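Local coordinates for PmbA-related protein (Thermotoga maritima, PDB 1VL4) that belongs to the peptidase U62 (PmbA/TldD) family, probably acts as a metallopeptidase and has been proposed to modulate DNA gyrase, at residues 121-126 / 206-211. Numbering follows the deposited sequence.
Sequences GRFEKL and EDLNPE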
ATOM      1  N   GLY A 121     -17.716 -16.765 -16.357  1.00 16.73           N
ATOM      2  CA  GLY A 121     -18.918 -15.956 -16.534  1.00 16.67           C
ATOM      3  C   GLY A 121     -20.030 -16.171 -15.523  1.00 19.23           C
ATOM      4  O   GLY A 121     -21.083 -15.591 -15.638  1.00 21.44           O
ATOM      5  N   ARG A 122     -19.821 -16.995 -14.517  1.00 17.87           N
ATOM      6  CA  ARG A 122     -20.884 -17.247 -13.568  1.00 17.92           C
ATOM      7  C   ARG A 122     -20.949 -16.249 -12.397  1.00 17.33           C
ATOM      8  O   ARG A 122     -22.030 -15.983 -11.910  1.00 12.36           O
ATOM      9  CB  ARG A 122     -20.824 -18.686 -13.085  1.00 18.55           C
ATOM     10  CG  ARG A 122     -21.056 -19.694 -14.245  1.00 28.68           C
ATOM     11  CD  ARG A 122     -21.275 -21.092 -13.771  1.00 28.69           C
ATOM     12  NE  ARG A 122     -22.406 -21.161 -12.861  1.00 38.98           N
ATOM     13  CZ  ARG A 122     -23.685 -21.192 -13.238  1.00 50.64           C
ATOM     14  NH1 ARG A 122     -24.020 -21.144 -14.530  1.00 52.33           N
ATOM     15  NH2 ARG A 122     -24.647 -21.259 -12.310  1.00 47.02           N
ATOM     16  N   PHE A 123     -19.824 -15.682 -11.962  1.00 13.99           N
ATOM     17  CA  PHE A 123     -19.884 -14.689 -10.856  1.00 14.26           C
ATOM     18  C   PHE A 123     -20.746 -13.493 -11.288  1.00 13.82           C
ATOM     19  O   PHE A 123     -21.538 -12.975 -10.506  1.00 13.44           O
ATOM     20  CB  PHE A 123     -18.456 -14.240 -10.396  1.00 11.35           C
ATOM     21  CG  PHE A 123     -17.859 -15.130  -9.357  1.00 11.91           C
ATOM     22  CD1 PHE A 123     -18.336 -15.090  -8.050  1.00 11.72           C
ATOM     23  CD2 PHE A 123     -16.842 -16.049  -9.691  1.00 14.35           C
ATOM     24  CE1 PHE A 123     -17.828 -15.940  -7.080  1.00 14.12           C
ATOM     25  CE2 PHE A 123     -16.328 -16.881  -8.738  1.00 12.74           C
ATOM     26  CZ  PHE A 123     -16.793 -16.845  -7.432  1.00  6.12           C
ATOM     27  N   GLU A 124     -20.591 -13.089 -12.555  1.00 17.35           N
ATOM     28  CA  GLU A 124     -21.314 -11.967 -13.182  1.00 19.20           C
ATOM     29  C   GLU A 124     -22.814 -12.097 -13.182  1.00 16.97           C
ATOM     30  O   GLU A 124     -23.519 -11.097 -13.200  1.00 19.51           O
ATOM     31  CB  GLU A 124     -20.936 -11.844 -14.664  1.00 22.03           C
ATOM     32  CG  GLU A 124     -19.712 -11.043 -14.901  1.00 34.35           C
ATOM     33  CD  GLU A 124     -19.221 -11.216 -16.325  1.00 47.79           C
ATOM     34  OE1 GLU A 124     -18.647 -12.288 -16.636  1.00 42.62           O
ATOM     35  OE2 GLU A 124     -19.437 -10.277 -17.131  1.00 43.77           O
ATOM     36  N   LYS A 125     -23.291 -13.329 -13.208  1.00 17.94           N
ATOM     37  CA  LYS A 125     -24.725 -13.619 -13.154  1.00 18.71           C
ATOM     38  C   LYS A 125     -25.386 -13.505 -11.777  1.00 15.72           C
ATOM     39  O   LYS A 125     -26.602 -13.430 -11.700  1.00 15.23           O
ATOM     40  CB  LYS A 125     -24.946 -15.027 -13.724  1.00 18.92           C
ATOM     41  CG  LYS A 125     -24.612 -15.032 -15.247  1.00 28.86           C
ATOM     42  CD  LYS A 125     -25.240 -16.210 -15.985  1.00 39.22           C
ATOM     43  CE  LYS A 125     -24.456 -17.516 -15.775  1.00 43.90           C
ATOM     44  NZ  LYS A 125     -23.608 -17.828 -16.965  1.00 42.44           N
ATOM     45  N   LEU A 126     -24.609 -13.508 -10.705  1.00 14.37           N
ATOM     46  CA  LEU A 126     -25.169 -13.435  -9.375  1.00 14.24           C
ATOM     47  C   LEU A 126     -25.759 -12.080  -9.119  1.00 13.15           C
ATOM     48  O   LEU A 126     -25.214 -11.075  -9.515  1.00 12.86           O
ATOM     49  CB  LEU A 126     -24.085 -13.645  -8.315  1.00 18.35           C
ATOM     50  CG  LEU A 126     -23.458 -15.011  -8.215  1.00 17.16           C
ATOM     51  CD1 LEU A 126     -22.472 -14.978  -7.066  1.00 24.13           C
ATOM     52  CD2 LEU A 126     -24.501 -16.105  -8.009  1.00 21.08           C
ATOM     53  N   GLU A 206     -20.094 -21.666  -7.403  1.00 18.94           N
ATOM     54  CA  GLU A 206     -20.464 -23.012  -6.984  1.00 19.10           C
ATOM     55  C   GLU A 206     -19.339 -23.630  -6.258  1.00 21.56           C
ATOM     56  O   GLU A 206     -19.534 -24.554  -5.468  1.00 23.69           O
ATOM     57  CB  GLU A 206     -20.747 -23.885  -8.214  1.00 23.64           C
ATOM     58  CG  GLU A 206     -22.092 -23.637  -8.818  1.00 24.30           C
ATOM     59  CD  GLU A 206     -22.206 -22.329  -9.539  1.00 32.47           C
ATOM     60  OE1 GLU A 206     -21.238 -21.901 -10.235  1.00 26.92           O
ATOM     61  OE2 GLU A 206     -23.297 -21.741  -9.421  1.00 32.94           O
ATOM     62  N   ASP A 207     -18.133 -23.142  -6.505  1.00 18.78           N
ATOM     63  CA  ASP A 207     -17.017 -23.697  -5.796  1.00 21.61           C
ATOM     64  C   ASP A 207     -16.666 -23.039  -4.488  1.00 21.97           C
ATOM     65  O   ASP A 207     -15.649 -23.393  -3.884  1.00 21.88           O
ATOM     66  CB  ASP A 207     -15.837 -23.727  -6.703  1.00 20.73           C
ATOM     67  CG  ASP A 207     -16.040 -24.736  -7.851  1.00 34.79           C
ATOM     68  OD1 ASP A 207     -16.988 -25.634  -7.805  1.00 35.64           O
ATOM     69  OD2 ASP A 207     -15.261 -24.582  -8.797  1.00 40.47           O
ATOM     70  N   LEU A 208     -17.516 -22.115  -4.057  1.00 20.76           N
ATOM     71  CA  LEU A 208     -17.406 -21.506  -2.751  1.00 21.34           C
ATOM     72  C   LEU A 208     -18.444 -22.177  -1.894  1.00 21.06           C
ATOM     73  O   LEU A 208     -19.582 -22.290  -2.291  1.00 17.98           O
ATOM     74  CB  LEU A 208     -17.685 -19.991  -2.790  1.00 19.65           C
ATOM     75  CG  LEU A 208     -16.658 -19.167  -3.595  1.00 14.29           C
ATOM     76  CD1 LEU A 208     -17.025 -17.702  -3.660  1.00 11.43           C
ATOM     77  CD2 LEU A 208     -15.236 -19.311  -3.114  1.00 19.49           C
ATOM     78  N   ASN A 209     -18.034 -22.611  -0.708  1.00 20.72           N
ATOM     79  CA  ASN A 209     -18.979 -23.182   0.261  1.00 15.56           C
ATOM     80  C   ASN A 209     -18.944 -22.306   1.500  1.00 12.96           C
ATOM     81  O   ASN A 209     -18.072 -22.477   2.333  1.00 11.93           O
ATOM     82  CB  ASN A 209     -18.531 -24.620   0.566  1.00 15.57           C
ATOM     83  CG  ASN A 209     -19.517 -25.380   1.425  1.00 18.69           C
ATOM     84  OD1 ASN A 209     -20.378 -24.804   2.086  1.00 25.26           O
ATOM     85  ND2 ASN A 209     -19.391 -26.702   1.416  1.00 26.70           N
ATOM     86  N   PRO A 210     -19.846 -21.335   1.596  1.00 14.65           N
ATOM     87  CA  PRO A 210     -19.981 -20.377   2.681  1.00 14.73           C
ATOM     88  C   PRO A 210     -20.040 -21.010   4.060  1.00 15.41           C
ATOM     89  O   PRO A 210     -19.308 -20.622   4.963  1.00 16.77           O
ATOM     90  CB  PRO A 210     -21.324 -19.721   2.352  1.00 13.45           C
ATOM     91  CG  PRO A 210     -21.295 -19.694   0.939  1.00 19.57           C
ATOM     92  CD  PRO A 210     -20.820 -21.037   0.548  1.00 16.68           C
ATOM     93  N   GLU A 211     -20.888 -22.010   4.183  1.00 16.16           N
ATOM     94  CA  GLU A 211     -21.067 -22.744   5.403  1.00 15.65           C
ATOM     95  C   GLU A 211     -19.754 -23.433   5.812  1.00 16.20           C
ATOM     96  O   GLU A 211     -19.340 -23.356   6.962  1.00 17.64           O
ATOM     97  CB  GLU A 211     -22.233 -23.747   5.226  1.00 14.34           C
ATOM     98  CG  GLU A 211     -22.506 -24.692   6.447  1.00 25.96           C
TER
HETATM   99  O   HOH W   1     -23.774 -19.332  -9.991  1.00 29.01           O
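The guanidinium group of Arg122 meets the carboxylate of Glu206 at its edge, and the ring of Phe123 likewise receives Leu208 CD1 at its edge, in the ring plane; across this contact neither the guanidinium nor the ring is met on a face, whereas the carboxylate is approached from above its plane. Arg122 grips side-on with two nitrogens, one to each oxygen. NE reaches Glu206 OE1 at 3.0 Å, with an N-H...O angle of 153°. The second bond, from NH2 to Glu206 OE2, measures 3.2 Å. Both oxygens lie close to the guanidinium plane, but the guanidinium and carboxylate planes are turned 60° apart, so this two-bonded salt bridge is not coplanar. A bend at chi3 (58°) of Arg122 turns its NE and NH2 edge to Glu206. Thr204 OG1 also hydrogen-bonds Glu206 OE1. Both segments belong to the PmbA/TldD central domain, where the contact ties the loop before helix 128-143 to the link between strand 194-202, outermost within this chain of the six-stranded antiparallel sheet, and helix 210-223. Next to this ion pair of exposed residues, Phe123 CZ and CE1 each lie 3.9 Å from Leu208 CD1, an apolar touch between buried side chains crossing at about a right angle. Tyr156 and Pro205 also pack on Phe123, while Met134 of helix 128-143 and Ala202 touch Leu208.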